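Local coordinates for tubulin-like protein CetZ (Methanosaeta thermophila, PDB 3ZID) that binds GTP, probably hydrolyses it as a tubulin/FtsZ-family GTPase, and is probably involved in controlling archaeal cell shape, at residues A[275-286]-A[306-317]. Numbering follows the deposited sequence.
Sequences IVIQGSREYLNV and GIVIKKGEPRVL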
loop_
_atom_site.group_PDB
_atom_site.type_symbol
_atom_site.label_atom_id
_atom_site.label_comp_id
_atom_site.label_asym_id
_atom_site.label_seq_id
_atom_site.Cartn_x
_atom_site.Cartn_y
_atom_site.Cartn_z
ATOM N N ILE A 275 18.008 -2.602 4.703
ATOM C CA ILE A 275 18.583 -1.591 3.818
ATOM C C ILE A 275 19.324 -2.278 2.667
ATOM O O ILE A 275 20.217 -3.076 2.910
ATOM C CB ILE A 275 19.579 -0.666 4.569
ATOM C CG1 ILE A 275 18.969 -0.098 5.856
ATOM C CG2 ILE A 275 20.079 0.440 3.660
ATOM C CD1 ILE A 275 17.814 0.815 5.648
ATOM N N VAL A 276 18.941 -1.990 1.430
ATOM C CA VAL A 276 19.588 -2.575 0.267
ATOM C C VAL A 276 20.303 -1.476 -0.493
ATOM O O VAL A 276 19.696 -0.468 -0.838
ATOM C CB VAL A 276 18.570 -3.258 -0.696
ATOM C CG1 VAL A 276 19.302 -3.909 -1.885
ATOM C CG2 VAL A 276 17.756 -4.285 0.043
ATOM N N ILE A 277 21.605 -1.662 -0.706
ATOM C CA ILE A 277 22.419 -0.735 -1.486
ATOM C C ILE A 277 22.740 -1.369 -2.828
ATOM O O ILE A 277 23.252 -2.491 -2.894
ATOM C CB ILE A 277 23.774 -0.429 -0.812
ATOM C CG1 ILE A 277 23.603 -0.197 0.684
ATOM C CG2 ILE A 277 24.456 0.773 -1.497
ATOM C CD1 ILE A 277 23.198 1.196 0.998
ATOM N N GLN A 278 22.428 -0.658 -3.896
ATOM C CA GLN A 278 22.655 -1.177 -5.231
ATOM C C GLN A 278 23.435 -0.177 -6.055
ATOM O O GLN A 278 23.111 1.006 -6.051
ATOM C CB GLN A 278 21.319 -1.463 -5.911
ATOM C CG GLN A 278 21.440 -2.020 -7.312
ATOM C CD GLN A 278 20.077 -2.345 -7.909
ATOM O OE1 GLN A 278 19.248 -1.467 -8.114
ATOM N NE2 GLN A 278 19.833 -3.621 -8.147
ATOM N N GLY A 279 24.431 -0.649 -6.799
ATOM C CA GLY A 279 25.154 0.245 -7.684
ATOM C C GLY A 279 26.435 -0.376 -8.211
ATOM O O GLY A 279 26.736 -1.522 -7.880
ATOM N N SER A 280 27.158 0.365 -9.053
ATOM C CA SER A 280 28.436 -0.120 -9.587
ATOM C C SER A 280 29.370 -0.475 -8.455
ATOM O O SER A 280 29.387 0.179 -7.418
ATOM C CB SER A 280 29.087 0.911 -10.510
ATOM O OG SER A 280 28.261 1.182 -11.626
ATOM N N ARG A 281 30.161 -1.516 -8.665
ATOM C CA ARG A 281 31.035 -2.047 -7.631
ATOM C C ARG A 281 31.966 -0.946 -7.076
ATOM O O ARG A 281 32.281 -0.910 -5.885
ATOM C CB ARG A 281 31.853 -3.215 -8.215
ATOM C CG ARG A 281 32.760 -3.955 -7.250
ATOM C CD ARG A 281 33.622 -4.983 -8.014
ATOM N NE ARG A 281 32.860 -6.034 -8.681
ATOM C CZ ARG A 281 32.368 -7.132 -8.100
ATOM N NH1 ARG A 281 32.543 -7.375 -6.800
ATOM N NH2 ARG A 281 31.702 -8.005 -8.838
ATOM N N GLU A 282 32.422 -0.045 -7.940
ATOM C CA GLU A 282 33.401 0.940 -7.475
ATOM C C GLU A 282 32.806 1.885 -6.420
ATOM O O GLU A 282 33.522 2.479 -5.640
ATOM C CB GLU A 282 34.032 1.715 -8.636
ATOM C CG GLU A 282 33.061 2.531 -9.475
ATOM C CD GLU A 282 32.471 1.734 -10.633
ATOM O OE1 GLU A 282 32.513 0.470 -10.592
ATOM O OE2 GLU A 282 31.964 2.389 -11.579
ATOM N N TYR A 283 31.490 2.004 -6.384
ATOM C CA TYR A 283 30.855 2.834 -5.373
ATOM C C TYR A 283 30.649 2.138 -4.039
ATOM O O TYR A 283 30.261 2.789 -3.072
ATOM C CB TYR A 283 29.504 3.301 -5.869
ATOM C CG TYR A 283 29.579 4.214 -7.058
ATOM C CD1 TYR A 283 30.367 5.361 -7.028
ATOM C CD2 TYR A 283 28.824 3.957 -8.196
ATOM C CE1 TYR A 283 30.418 6.225 -8.103
ATOM C CE2 TYR A 283 28.869 4.813 -9.276
ATOM C CZ TYR A 283 29.671 5.948 -9.224
ATOM O OH TYR A 283 29.713 6.804 -10.296
ATOM N N LEU A 284 30.867 0.826 -3.992
ATOM C CA LEU A 284 30.463 0.019 -2.828
ATOM C C LEU A 284 31.612 -0.343 -1.908
ATOM O O LEU A 284 32.404 -1.245 -2.181
ATOM C CB LEU A 284 29.726 -1.248 -3.269
ATOM C CG LEU A 284 28.504 -1.058 -4.170
ATOM C CD1 LEU A 284 27.971 -2.394 -4.661
ATOM C CD2 LEU A 284 27.393 -0.247 -3.513
ATOM N N ASN A 285 31.707 0.383 -0.808
ATOM C CA ASN A 285 32.707 0.138 0.210
ATOM C C ASN A 285 32.011 -0.572 1.361
ATOM O O ASN A 285 31.259 0.053 2.115
ATOM C CB ASN A 285 33.283 1.486 0.656
ATOM C CG ASN A 285 34.404 1.356 1.673
ATOM O OD1 ASN A 285 34.432 0.438 2.500
ATOM N ND2 ASN A 285 35.332 2.303 1.628
ATOM N N VAL A 286 32.222 -1.880 1.463
ATOM C CA VAL A 286 31.541 -2.686 2.467
ATOM C C VAL A 286 31.761 -2.203 3.893
ATOM O O VAL A 286 30.842 -2.188 4.706
ATOM C CB VAL A 286 31.920 -4.178 2.346
ATOM C CG1 VAL A 286 31.076 -5.015 3.298
ATOM C CG2 VAL A 286 31.723 -4.631 0.936
ATOM N N GLY A 306 21.738 -5.520 2.579
ATOM C CA GLY A 306 22.045 -6.268 1.385
ATOM C C GLY A 306 22.781 -5.356 0.419
ATOM O O GLY A 306 22.460 -4.186 0.297
ATOM N N ILE A 307 23.783 -5.891 -0.259
ATOM C CA ILE A 307 24.449 -5.144 -1.307
ATOM C C ILE A 307 24.201 -5.850 -2.636
ATOM O O ILE A 307 24.311 -7.071 -2.722
ATOM C CB ILE A 307 25.937 -4.982 -0.998
ATOM C CG1 ILE A 307 26.104 -4.603 0.472
ATOM C CG2 ILE A 307 26.528 -3.889 -1.811
ATOM C CD1 ILE A 307 27.505 -4.795 1.002
ATOM N N VAL A 308 23.780 -5.093 -3.651
ATOM C CA VAL A 308 23.559 -5.664 -4.969
ATOM C C VAL A 308 24.402 -4.912 -5.980
ATOM O O VAL A 308 24.218 -3.723 -6.182
ATOM C CB VAL A 308 22.075 -5.590 -5.410
ATOM C CG1 VAL A 308 21.885 -6.321 -6.744
ATOM C CG2 VAL A 308 21.171 -6.197 -4.338
ATOM N N ILE A 309 25.319 -5.618 -6.624
ATOM C CA ILE A 309 26.128 -5.011 -7.647
ATOM C C ILE A 309 25.362 -4.947 -8.948
ATOM O O ILE A 309 24.871 -5.950 -9.450
ATOM C CB ILE A 309 27.446 -5.758 -7.817
ATOM C CG1 ILE A 309 28.138 -5.832 -6.454
ATOM C CG2 ILE A 309 28.316 -5.068 -8.913
ATOM C CD1 ILE A 309 29.382 -6.622 -6.442
ATOM N N LYS A 310 25.255 -3.747 -9.486
ATOM C CA LYS A 310 24.580 -3.551 -10.745
ATOM C C LYS A 310 25.020 -2.187 -11.230
ATOM O O LYS A 310 24.964 -1.207 -10.479
ATOM C CB LYS A 310 23.056 -3.595 -10.557
ATOM C CG LYS A 310 22.274 -3.485 -11.852
ATOM C CD LYS A 310 20.787 -3.228 -11.563
ATOM C CE LYS A 310 19.965 -3.007 -12.832
ATOM N NZ LYS A 310 18.565 -2.601 -12.504
ATOM N N LYS A 311 25.456 -2.123 -12.482
ATOM C CA LYS A 311 25.979 -0.888 -13.057
ATOM C C LYS A 311 25.059 0.319 -12.890
ATOM O O LYS A 311 23.908 0.313 -13.322
ATOM C CB LYS A 311 26.330 -1.084 -14.541
ATOM C CG LYS A 311 26.963 0.146 -15.194
ATOM C CD LYS A 311 27.525 -0.176 -16.574
ATOM C CE LYS A 311 28.236 1.026 -17.209
ATOM N NZ LYS A 311 29.423 1.465 -16.414
ATOM N N GLY A 312 25.585 1.360 -12.252
ATOM C CA GLY A 312 24.848 2.598 -12.106
ATOM C C GLY A 312 25.257 3.378 -10.884
ATOM O O GLY A 312 25.945 2.869 -10.001
ATOM N N GLU A 313 24.799 4.621 -10.823
ATOM C CA GLU A 313 24.975 5.447 -9.641
ATOM C C GLU A 313 24.154 4.792 -8.530
ATOM O O GLU A 313 23.080 4.265 -8.784
ATOM C CB GLU A 313 24.499 6.870 -9.917
ATOM C CG GLU A 313 25.012 7.453 -11.237
ATOM C CD GLU A 313 26.524 7.476 -11.303
ATOM O OE1 GLU A 313 27.157 7.935 -10.332
ATOM O OE2 GLU A 313 27.088 7.028 -12.320
ATOM N N PRO A 314 24.691 4.772 -7.309
ATOM C CA PRO A 314 24.049 4.027 -6.227
ATOM C C PRO A 314 22.628 4.485 -5.884
ATOM O O PRO A 314 22.301 5.662 -5.992
ATOM C CB PRO A 314 24.989 4.238 -5.038
ATOM C CG PRO A 314 25.885 5.409 -5.438
ATOM C CD PRO A 314 25.984 5.360 -6.905
ATOM N N ARG A 315 21.795 3.517 -5.514
ATOM C CA ARG A 315 20.473 3.798 -4.995
ATOM C C ARG A 315 20.249 2.900 -3.780
ATOM O O ARG A 315 20.870 1.833 -3.624
ATOM C CB ARG A 315 19.383 3.584 -6.047
ATOM C CG ARG A 315 19.275 2.167 -6.587
ATOM C CD ARG A 315 17.976 2.037 -7.394
ATOM N NE ARG A 315 17.787 0.678 -7.895
ATOM C CZ ARG A 315 16.706 0.270 -8.554
ATOM N NH1 ARG A 315 15.718 1.123 -8.782
ATOM N NH2 ARG A 315 16.621 -0.983 -8.993
ATOM N N VAL A 316 19.375 3.354 -2.901
ATOM C CA VAL A 316 19.122 2.651 -1.668
ATOM C C VAL A 316 17.633 2.425 -1.528
ATOM O O VAL A 316 16.820 3.327 -1.757
ATOM C CB VAL A 316 19.638 3.444 -0.444
ATOM C CG1 VAL A 316 19.311 2.703 0.852
ATOM C CG2 VAL A 316 21.147 3.666 -0.553
ATOM N N LEU A 317 17.296 1.208 -1.148
ATOM C CA LEU A 317 15.948 0.878 -0.745
ATOM C C LEU A 317 15.941 0.545 0.732
ATOM O O LEU A 317 16.740 -0.243 1.212
ATOM C CB LEU A 317 15.423 -0.309 -1.544
ATOM C CG LEU A 317 14.014 -0.767 -1.128
ATOM C CD1 LEU A 317 12.997 0.107 -1.770
ATOM C CD2 LEU A 317 13.803 -2.208 -1.543
#
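Strand 275-279 lies between two neighbours, with strand 306-309 parallel to it (axes 4.6 Å apart, 17° between directions) and strand 315-317 antiparallel (4.8 Å). It belongs to the first strand of a beta-alpha-beta unit, whose helix is 286-296, and pairs on its other edge with the returning strand of a mixed four-stranded sheet. The evidence is backbone bonding on both sides: I277 N donates to G306 O and G279 N to V308 O, while V276 pairs doubly with L317, and Q278 with R315. Towards helix 186-210, Q278 carries its CG anti to the backbone N (chi1 -180°) and extends beside R315. Its OE1 accepts from R315 NE at 2.6 Å and from NH2 of the same guanidinium at 2.8 Å. The amide and guanidinium planes differ by just 10°, a side-on grip on one oxygen that keeps the two groups nearly coplanar; Y236 OH bonds the remaining NH1. Towards helix 246-252, I277 CD1 packs on V316 CG2 at 3.6 Å. After strand 275-279, L284 CD1 leans on I307 CG2, and I309 CD1 sits over one face of the R281 guanidinium, toward its rim. P314 CD makes a CH-pi contact over the Y283 ring. S280 ties down the connection 310-314: its N donates to G312 O (2.9 Å) while its OG accepts from G312 N (2.8 Å).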